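Local coordinates for protein similar to yteR (Bacilus subtilis) (Clostridium acetobutylicum, PDB 4WU0) that probably hydrolyses unsaturated rhamnogalacturonan fragments of pectin, as a glycoside hydrolase of family 105, at residues A[7-12]-A[44-49]; A[104-109]-A[136-141]; A[158-163]-A[220-225]. One frame throughout, in Å; residues are numbered along the deposited sequence.

Interaction 1: residues A[7-12]-A[44-49]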
loop_
_atom_site.group_PDB
_atom_site.type_symbol
_atom_site.label_atom_id
_atom_site.label_comp_id
_atom_site.label_asym_id
_atom_site.label_seq_id
_atom_site.Cartn_x
_atom_site.Cartn_y
_atom_site.Cartn_z
ATOM N N LEU A 7 -20.956 -0.835 1.578
ATOM C CA LEU A 7 -21.455 -1.553 0.427
ATOM C C LEU A 7 -20.364 -2.464 -0.138
ATOM O O LEU A 7 -20.620 -3.603 -0.493
ATOM C CB LEU A 7 -21.968 -0.583 -0.649
ATOM C CG LEU A 7 -22.550 -1.217 -1.913
ATOM C CD1 LEU A 7 -23.692 -2.181 -1.613
ATOM C CD2 LEU A 7 -23.000 -0.148 -2.912
ATOM N N MET A 8 -19.143 -1.959 -0.246
ATOM C CA MET A 8 -18.057 -2.792 -0.726
ATOM C C MET A 8 -17.696 -3.911 0.241
ATOM O O MET A 8 -17.420 -5.033 -0.180
ATOM C CB MET A 8 -16.824 -1.956 -1.019
ATOM C CG MET A 8 -15.694 -2.776 -1.589
ATOM S SD MET A 8 -16.187 -3.666 -3.083
ATOM C CE MET A 8 -15.766 -2.387 -4.207
ATOM N N ALA A 9 -17.647 -3.601 1.535
ATOM C CA ALA A 9 -17.379 -4.627 2.539
ATOM C C ALA A 9 -18.404 -5.755 2.428
ATOM O O ALA A 9 -18.053 -6.932 2.426
ATOM C CB ALA A 9 -17.399 -4.022 3.953
ATOM N N ASP A 10 -19.675 -5.381 2.310
ATOM C CA ASP A 10 -20.735 -6.372 2.196
ATOM C C ASP A 10 -20.576 -7.171 0.895
ATOM O O ASP A 10 -20.853 -8.364 0.861
ATOM C CB ASP A 10 -22.115 -5.707 2.252
ATOM C CG ASP A 10 -22.474 -5.241 3.644
ATOM O OD1 ASP A 10 -21.838 -5.748 4.605
ATOM O OD2 ASP A 10 -23.379 -4.368 3.782
ATOM N N SER A 11 -20.115 -6.516 -0.163
ATOM C CA SER A 11 -19.882 -7.203 -1.433
ATOM C C SER A 11 -18.751 -8.220 -1.333
ATOM O O SER A 11 -18.853 -9.335 -1.844
ATOM C CB SER A 11 -19.565 -6.196 -2.546
ATOM O OG SER A 11 -20.643 -5.316 -2.753
ATOM N N ILE A 12 -17.665 -7.829 -0.681
ATOM C CA ILE A 12 -16.510 -8.708 -0.521
ATOM C C ILE A 12 -16.910 -9.965 0.246
ATOM O O ILE A 12 -16.542 -11.084 -0.121
ATOM C CB ILE A 12 -15.379 -7.969 0.201
ATOM C CG1 ILE A 12 -14.814 -6.845 -0.682
ATOM C CG2 ILE A 12 -14.254 -8.928 0.623
ATOM C CD1 ILE A 12 -13.992 -5.848 0.094
ATOM N N LYS A 44 -20.615 -6.116 14.714
ATOM C CA LYS A 44 -19.680 -7.210 14.991
ATOM C C LYS A 44 -19.481 -8.151 13.805
ATOM O O LYS A 44 -18.476 -8.854 13.732
ATOM C CB LYS A 44 -20.131 -8.001 16.230
ATOM C CG LYS A 44 -19.153 -9.093 16.663
ATOM C CD LYS A 44 -19.586 -9.808 17.956
ATOM C CE LYS A 44 -18.687 -11.018 18.265
ATOM N NZ LYS A 44 -17.217 -10.690 18.272
ATOM N N LYS A 45 -20.401 -8.165 12.848
ATOM C CA LYS A 45 -20.212 -9.063 11.714
ATOM C C LYS A 45 -18.923 -8.746 10.937
ATOM O O LYS A 45 -18.308 -9.643 10.356
ATOM C CB LYS A 45 -21.424 -9.076 10.790
ATOM C CG LYS A 45 -21.452 -8.011 9.750
ATOM C CD LYS A 45 -22.676 -8.176 8.853
ATOM C CE LYS A 45 -23.058 -6.868 8.184
ATOM N NZ LYS A 45 -24.487 -6.862 7.723
ATOM N N TYR A 46 -18.501 -7.485 10.938
ATOM C CA TYR A 46 -17.258 -7.123 10.232
ATOM C C TYR A 46 -16.036 -7.608 11.010
ATOM O O TYR A 46 -15.097 -8.165 10.424
ATOM C CB TYR A 46 -17.198 -5.629 9.927
ATOM C CG TYR A 46 -18.366 -5.228 9.076
ATOM C CD1 TYR A 46 -18.502 -5.712 7.789
ATOM C CD2 TYR A 46 -19.379 -4.446 9.595
ATOM C CE1 TYR A 46 -19.595 -5.390 7.020
ATOM C CE2 TYR A 46 -20.476 -4.116 8.845
ATOM C CZ TYR A 46 -20.591 -4.598 7.553
ATOM O OH TYR A 46 -21.708 -4.275 6.813
ATOM N N LEU A 47 -16.060 -7.433 12.327
ATOM C CA LEU A 47 -14.972 -7.931 13.172
ATOM C C LEU A 47 -14.900 -9.446 13.069
ATOM O O LEU A 47 -13.821 -10.026 12.915
ATOM C CB LEU A 47 -15.164 -7.504 14.627
ATOM C CG LEU A 47 -14.137 -8.054 15.616
ATOM C CD1 LEU A 47 -12.742 -7.618 15.197
ATOM C CD2 LEU A 47 -14.450 -7.608 17.052
ATOM N N ASP A 48 -16.053 -10.095 13.111
ATOM C CA ASP A 48 -16.080 -11.551 13.022
ATOM C C ASP A 48 -15.495 -12.060 11.708
ATOM O O ASP A 48 -14.790 -13.061 11.699
ATOM C CB ASP A 48 -17.502 -12.079 13.203
ATOM C CG ASP A 48 -18.004 -11.928 14.621
ATOM O OD1 ASP A 48 -17.169 -11.825 15.545
ATOM O OD2 ASP A 48 -19.240 -11.927 14.807
ATOM N N PHE A 49 -15.765 -11.356 10.607
ATOM C CA PHE A 49 -15.186 -11.700 9.317
ATOM C C PHE A 49 -13.673 -11.597 9.334
ATOM O O PHE A 49 -12.976 -12.445 8.796
ATOM C CB PHE A 49 -15.739 -10.807 8.204
ATOM C CG PHE A 49 -15.212 -11.149 6.842
ATOM C CD1 PHE A 49 -15.667 -12.272 6.181
ATOM C CD2 PHE A 49 -14.258 -10.354 6.234
ATOM C CE1 PHE A 49 -15.193 -12.597 4.928
ATOM C CE2 PHE A 49 -13.784 -10.666 4.961
ATOM C CZ PHE A 49 -14.253 -11.811 4.323
HETATM O O HOH W 1 -24.995 -5.174 5.775
#
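The ring of Tyr-46 meets Asp-10 at its edge, where OD1 of the aspartate lies near the ring plane, while Lys-45 of its own helix lays CG over the centre of one face, 3.9 Å above the plane. Ala-9 presses CB against Tyr-46 CE1 at 4.0 Å, coming in obliquely. The phenol hydroxyl donates a hydrogen bond to Asp-10: the Tyr-46 OH to Asp-10 OD1 bond is 2.7 Å long and reaches the oxygen on its syn side, 22° out of the carboxylate plane. Lys-45 sets CG between its backbone N and carbonyl carbon (chi1 86°), and from there an extended chain runs past the ring towards the same carboxylate. Its NZ stops 4.2 Å from Asp-10 OD1, beyond a salt bridge. A water joins the two charges instead, donating to Asp-10 OD2 at 2.7 Å and accepting from Lys-45 NZ at 2.6 Å. Both carboxylate oxygens are thus engaged, and the nearby ammonium probably helps to stabilise the negative charge. The axes of the two short helical segments approach to 11.7 Å at 47°, a separation bridged mainly by the long tyrosine. The contact joins the first and third helices of the chain, with helix 25-41 packed on Tyr-46 through Val-37 and Thr-41; elsewhere on helix 4-14, Met-8 rests on the last helix, 345-360.

Interaction 2: residues A[104-109]-A[136-141]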
loop_
_atom_site.group_PDB
_atom_site.type_symbol
_atom_site.label_atom_id
_atom_site.label_comp_id
_atom_site.label_asym_id
_atom_site.label_seq_id
_atom_site.Cartn_x
_atom_site.Cartn_y
_atom_site.Cartn_z
ATOM N N LYS A 104 10.561 -10.194 14.794
ATOM C CA LYS A 104 11.871 -10.843 14.765
ATOM C C LYS A 104 12.509 -10.786 13.361
ATOM O O LYS A 104 13.717 -10.770 13.237
ATOM C CB LYS A 104 11.769 -12.283 15.288
ATOM C CG LYS A 104 13.061 -13.079 15.277
ATOM C CD LYS A 104 14.134 -12.379 16.068
ATOM C CE LYS A 104 15.399 -13.215 16.210
ATOM N NZ LYS A 104 16.541 -12.365 16.633
ATOM N N GLN A 105 11.707 -10.737 12.307
ATOM C CA GLN A 105 12.264 -10.616 10.958
ATOM C C GLN A 105 13.081 -9.331 10.794
ATOM O O GLN A 105 14.101 -9.304 10.122
ATOM C CB GLN A 105 11.149 -10.640 9.913
ATOM C CG GLN A 105 11.677 -10.687 8.492
ATOM C CD GLN A 105 10.582 -10.837 7.450
ATOM O OE1 GLN A 105 9.621 -11.585 7.629
ATOM N NE2 GLN A 105 10.741 -10.123 6.336
ATOM N N ILE A 106 12.615 -8.262 11.427
ATOM C CA ILE A 106 13.264 -6.968 11.323
ATOM C C ILE A 106 14.662 -6.983 11.917
ATOM O O ILE A 106 15.531 -6.229 11.479
ATOM C CB ILE A 106 12.349 -5.869 11.920
ATOM C CG1 ILE A 106 11.161 -5.689 10.993
ATOM C CG2 ILE A 106 13.085 -4.547 12.073
ATOM C CD1 ILE A 106 10.001 -4.871 11.579
ATOM N N ASP A 107 14.896 -7.858 12.890
ATOM C CA ASP A 107 16.209 -7.959 13.526
ATOM C C ASP A 107 17.357 -8.133 12.536
ATOM O O ASP A 107 18.391 -7.469 12.658
ATOM C CB ASP A 107 16.247 -9.126 14.516
ATOM C CG ASP A 107 15.386 -8.893 15.736
ATOM O OD1 ASP A 107 14.819 -7.803 15.873
ATOM O OD2 ASP A 107 15.311 -9.798 16.590
ATOM N N ASN A 108 17.183 -9.028 11.563
ATOM C CA ASN A 108 18.272 -9.374 10.661
ATOM C C ASN A 108 17.904 -9.251 9.190
ATOM O O ASN A 108 18.671 -9.672 8.332
ATOM C CB ASN A 108 18.741 -10.806 10.936
ATOM C CG ASN A 108 19.294 -10.979 12.342
ATOM O OD1 ASN A 108 20.228 -10.290 12.734
ATOM N ND2 ASN A 108 18.692 -11.878 13.111
ATOM N N HIS A 109 16.743 -8.673 8.888
ATOM C CA HIS A 109 16.359 -8.491 7.497
ATOM C C HIS A 109 17.450 -7.690 6.793
ATOM O O HIS A 109 17.912 -6.687 7.332
ATOM C CB HIS A 109 15.026 -7.747 7.404
ATOM C CG HIS A 109 14.446 -7.711 6.027
ATOM N ND1 HIS A 109 13.361 -8.472 5.659
ATOM C CD2 HIS A 109 14.795 -7.002 4.927
ATOM C CE1 HIS A 109 13.072 -8.248 4.389
ATOM N NE2 HIS A 109 13.927 -7.352 3.923
ATOM N N ALA A 136 8.471 -0.818 6.379
ATOM C CA ALA A 136 8.670 0.368 7.200
ATOM C C ALA A 136 7.389 0.842 7.867
ATOM O O ALA A 136 7.405 1.209 9.044
ATOM C CB ALA A 136 9.263 1.478 6.369
ATOM N N THR A 137 6.273 0.831 7.136
ATOM C CA THR A 137 5.001 1.284 7.694
ATOM C C THR A 137 4.457 0.336 8.777
ATOM O O THR A 137 3.903 0.786 9.782
ATOM C CB THR A 137 3.940 1.541 6.580
ATOM O OG1 THR A 137 4.471 2.496 5.656
ATOM C CG2 THR A 137 2.633 2.070 7.119
ATOM N N PHE A 138 4.572 -0.965 8.565
ATOM C CA PHE A 138 4.200 -1.904 9.605
ATOM C C PHE A 138 5.077 -1.679 10.835
ATOM O O PHE A 138 4.587 -1.657 11.972
ATOM C CB PHE A 138 4.376 -3.348 9.156
ATOM C CG PHE A 138 4.520 -4.310 10.310
ATOM C CD1 PHE A 138 3.447 -4.576 11.138
ATOM C CD2 PHE A 138 5.737 -4.908 10.606
ATOM C CE1 PHE A 138 3.582 -5.457 12.235
ATOM C CE2 PHE A 138 5.866 -5.783 11.682
ATOM C CZ PHE A 138 4.780 -6.056 12.488
ATOM N N TYR A 139 6.378 -1.513 10.595
ATOM C CA TYR A 139 7.334 -1.324 11.680
ATOM C C TYR A 139 6.937 -0.080 12.492
ATOM O O TYR A 139 6.948 -0.097 13.713
ATOM C CB TYR A 139 8.760 -1.227 11.096
ATOM C CG TYR A 139 9.899 -1.226 12.077
ATOM C CD1 TYR A 139 9.724 -1.600 13.403
ATOM C CD2 TYR A 139 11.180 -0.888 11.657
ATOM C CE1 TYR A 139 10.777 -1.586 14.276
ATOM C CE2 TYR A 139 12.231 -0.876 12.527
ATOM C CZ TYR A 139 12.030 -1.225 13.832
ATOM O OH TYR A 139 13.104 -1.204 14.703
ATOM N N ALA A 140 6.524 0.989 11.817
ATOM C CA ALA A 140 6.068 2.185 12.524
ATOM C C ALA A 140 4.855 1.919 13.405
ATOM O O ALA A 140 4.793 2.369 14.549
ATOM C CB ALA A 140 5.761 3.312 11.524
ATOM N N LYS A 141 3.867 1.204 12.869
ATOM C CA LYS A 141 2.691 0.864 13.663
ATOM C C LYS A 141 3.072 -0.022 14.843
ATOM O O LYS A 141 2.531 0.125 15.930
ATOM C CB LYS A 141 1.620 0.226 12.781
ATOM C CG LYS A 141 1.092 1.220 11.731
ATOM C CD LYS A 141 0.122 0.594 10.768
ATOM C CE LYS A 141 -0.554 1.670 9.910
ATOM N NZ LYS A 141 -1.459 2.555 10.713
#
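Ile-106 and Tyr-139 mark the nearest backbone approach, their CA atoms 8.2 Å apart. Residues 104-108 form a weakly bonded part of helix 93-108: Asp-107 N bonds to Lys-104 O, three residues back, and the bonds from Asn-108 N and His-109 N to Gln-105 O are both weak. Residues 136-141, by contrast, are regular helix, with Ala-140 N bonded to Ala-136 O and Lys-141 N to Thr-137 O. Between them the contact rests on one isoleucine. Ile-106 puts CD1 over a face of the Tyr-139 ring in a CH-pi contact, 4.0 Å from the centroid and 26° off the ring normal, displaced towards the CG side of the ring. Its other branch, CG2, lies near the phenolic end, 3.8 Å from Tyr-139 CE2. With CG1 anti to the carbonyl carbon (chi1 -70°), the two branches are spread along the ring. CD1 also meets the neighbouring ring, 4.2 Å from Phe-138 CE2 and oblique to it. The pair belongs to a helix-rich fold of the six-hairpin clan, consistent with the (alpha/alpha)6 barrel known for family 105 enzymes, and this buried apolar contact joins two of its helices. The hydroxyl of Tyr-139 has a polar partner beyond the contact, hydrogen bonding to Glu-151 just ahead of helix 152-166, on which the ring also packs through Asp-154 and Ile-155. Within residues 104-109, Gln-105 NE2 donates to His-109 ND1 over 3.2 Å, nearly straight and close to both the amide and imidazole planes. His-109 NE2 meanwhile bonds to Trp-118 O, and Gln-105 OE1 to Tyr-67 OH.

Interaction 3: residues A[158-163]-A[220-225]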
loop_
_atom_site.group_PDB
_atom_site.type_symbol
_atom_site.label_atom_id
_atom_site.label_comp_id
_atom_site.label_asym_id
_atom_site.label_seq_id
_atom_site.Cartn_x
_atom_site.Cartn_y
_atom_site.Cartn_z
ATOM N N GLN A 158 14.503 5.418 6.257
ATOM C CA GLN A 158 14.200 4.593 5.088
ATOM C C GLN A 158 13.338 5.333 4.072
ATOM O O GLN A 158 13.573 5.241 2.869
ATOM C CB GLN A 158 13.547 3.288 5.501
ATOM C CG GLN A 158 14.494 2.479 6.381
ATOM C CD GLN A 158 14.229 1.013 6.339
ATOM O OE1 GLN A 158 14.004 0.436 5.266
ATOM N NE2 GLN A 158 14.248 0.383 7.514
ATOM N N PHE A 159 12.359 6.096 4.542
ATOM C CA PHE A 159 11.572 6.925 3.636
ATOM C C PHE A 159 12.401 7.983 2.940
ATOM O O PHE A 159 12.210 8.239 1.751
ATOM C CB PHE A 159 10.424 7.620 4.379
ATOM C CG PHE A 159 9.252 6.723 4.618
ATOM C CD1 PHE A 159 8.275 6.596 3.663
ATOM C CD2 PHE A 159 9.158 5.969 5.775
ATOM C CE1 PHE A 159 7.196 5.757 3.854
ATOM C CE2 PHE A 159 8.084 5.120 5.983
ATOM C CZ PHE A 159 7.100 5.013 5.024
ATOM N N ILE A 160 13.302 8.619 3.690
ATOM C CA ILE A 160 14.107 9.708 3.153
ATOM C C ILE A 160 15.101 9.216 2.097
ATOM O O ILE A 160 15.273 9.839 1.065
ATOM C CB ILE A 160 14.821 10.439 4.296
ATOM C CG1 ILE A 160 13.791 11.231 5.100
ATOM C CG2 ILE A 160 15.907 11.373 3.781
ATOM C CD1 ILE A 160 14.266 11.716 6.468
ATOM N N ILE A 161 15.750 8.102 2.375
ATOM C CA ILE A 161 16.709 7.524 1.438
ATOM C C ILE A 161 15.979 7.018 0.193
ATOM O O ILE A 161 16.491 7.122 -0.915
ATOM C CB ILE A 161 17.503 6.390 2.099
ATOM C CG1 ILE A 161 18.389 6.928 3.218
ATOM C CG2 ILE A 161 18.353 5.624 1.071
ATOM C CD1 ILE A 161 19.411 7.943 2.790
ATOM N N THR A 162 14.795 6.450 0.382
ATOM C CA THR A 162 14.034 5.972 -0.761
ATOM C C THR A 162 13.698 7.134 -1.691
ATOM O O THR A 162 13.853 7.037 -2.900
ATOM C CB THR A 162 12.777 5.221 -0.308
ATOM O OG1 THR A 162 13.186 4.051 0.405
ATOM C CG2 THR A 162 11.903 4.824 -1.482
ATOM N N GLU A 163 13.244 8.251 -1.144
ATOM C CA GLU A 163 12.957 9.380 -1.999
ATOM C C GLU A 163 14.230 9.899 -2.686
ATOM O O GLU A 163 14.196 10.231 -3.868
ATOM C CB GLU A 163 12.281 10.498 -1.205
ATOM C CG GLU A 163 11.789 11.638 -2.060
ATOM C CD GLU A 163 12.689 12.866 -2.046
ATOM O OE1 GLU A 163 13.859 12.781 -1.605
ATOM O OE2 GLU A 163 12.218 13.929 -2.498
ATOM N N HIS A 220 8.937 14.607 16.224
ATOM C CA HIS A 220 9.990 13.798 15.635
ATOM C C HIS A 220 10.817 14.615 14.645
ATOM O O HIS A 220 10.272 15.366 13.851
ATOM C CB HIS A 220 9.452 12.540 14.972
ATOM C CG HIS A 220 10.529 11.566 14.627
ATOM N ND1 HIS A 220 11.209 11.609 13.434
ATOM C CD2 HIS A 220 11.104 10.578 15.355
ATOM C CE1 HIS A 220 12.147 10.679 13.429
ATOM N NE2 HIS A 220 12.112 10.048 14.591
ATOM N N LYS A 221 12.138 14.451 14.690
ATOM C CA LYS A 221 13.032 15.288 13.899
ATOM C C LYS A 221 12.811 15.181 12.381
ATOM O O LYS A 221 13.132 16.126 11.648
ATOM C CB LYS A 221 14.493 14.964 14.216
ATOM C CG LYS A 221 14.881 13.554 13.836
ATOM C CD LYS A 221 16.296 13.264 14.269
ATOM C CE LYS A 221 16.697 11.864 13.908
ATOM N NZ LYS A 221 18.130 11.685 14.213
ATOM N N ASP A 222 12.281 14.048 11.921
ATOM C CA ASP A 222 12.072 13.825 10.473
ATOM C C ASP A 222 10.613 13.954 10.045
ATOM O O ASP A 222 10.295 13.722 8.885
ATOM C CB ASP A 222 12.587 12.446 10.025
ATOM C CG ASP A 222 14.081 12.295 10.205
ATOM O OD1 ASP A 222 14.817 13.302 10.096
ATOM O OD2 ASP A 222 14.529 11.163 10.461
ATOM N N ARG A 223 9.729 14.329 10.966
ATOM C CA ARG A 223 8.310 14.431 10.641
ATOM C C ARG A 223 8.024 15.447 9.531
ATOM O O ARG A 223 7.308 15.132 8.583
ATOM C CB ARG A 223 7.512 14.754 11.890
ATOM C CG ARG A 223 6.007 14.641 11.723
ATOM C CD ARG A 223 5.325 14.804 13.075
ATOM N NE ARG A 223 3.868 14.768 12.961
ATOM C CZ ARG A 223 3.116 15.844 12.723
ATOM N NH1 ARG A 223 3.673 17.042 12.573
ATOM N NH2 ARG A 223 1.801 15.725 12.641
ATOM N N ASN A 224 8.596 16.638 9.629
ATOM C CA ASN A 224 8.430 17.631 8.572
ATOM C C ASN A 224 8.991 17.184 7.237
ATOM O O ASN A 224 8.405 17.458 6.195
ATOM C CB ASN A 224 9.047 18.968 8.970
ATOM C CG ASN A 224 8.252 19.670 10.021
ATOM O OD1 ASN A 224 7.125 19.280 10.318
ATOM N ND2 ASN A 224 8.824 20.726 10.594
ATOM N N ALA A 225 10.127 16.504 7.251
ATOM C CA ALA A 225 10.692 15.985 6.016
ATOM C C ALA A 225 9.733 15.029 5.305
ATOM O O ALA A 225 9.558 15.101 4.087
ATOM C CB ALA A 225 12.031 15.301 6.288
#
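In the helical turn that presents Ile-160 to Asp-222, Gln-158 O is gripped twice, by Thr-162 N at 3.0 Å and by Thr-162 OG1 at 2.8 Å, the two donors arriving from opposite faces of the carbonyl plane. Across the contact, the CD1 methyl of Ile-160 does the touching. CG1 is anti to the carbonyl carbon (chi1 -71°), and an extended chi2 carries CD1 out to 3.8 Å from Asp-222 CG and 4.2 Å from Ala-225 CB, the isoleucine crossing the aspartate at about a right angle. Asp-222 is the third residue of a type I turn, His-220 to Arg-223, that leads into helix 223-240. Its backbone N donates to His-220 ND1 over 3.1 Å, a capping bond tilted 34° from the imidazole plane, while His-220 NE2 bonds to Asp-153 OD1. With ND1 accepting, this ring is probably neutral and protonated on NE2. Ile-160 also packs on Leu-226 of helix 223-240. Polar ties to helix 152-166 include those through Asp-153 and Thr-156, one to two turns before Ile-160. The contact itself is van der Waals only: the methyl sits against the carboxylate group as a whole and beside Ala-225, while Asp-222 OD2 hydrogen bonds to Thr-156 OG1.

Overall arrangement
The three contacts follow one another along the chain and all lie in the one glycoside hydrolase family region. Interaction 1, between helices 4-14 and 44-54, stands apart: its centre is 29 Å from that of interaction 2 and 35 Å from that of interaction 3, which lies on the opposite side of the chain's centre. Interactions 2 and 3 are neighbours, 16 Å between centres, and touch directly where Thr-137 and Ala-136 of helix 129-146 pack on the Phe-159 ring of helix 152-166. These consecutive helices therefore carry packing from helix 93-108 through to helix 223-240, while interaction 1 joins helices of the N-terminal part of the fold.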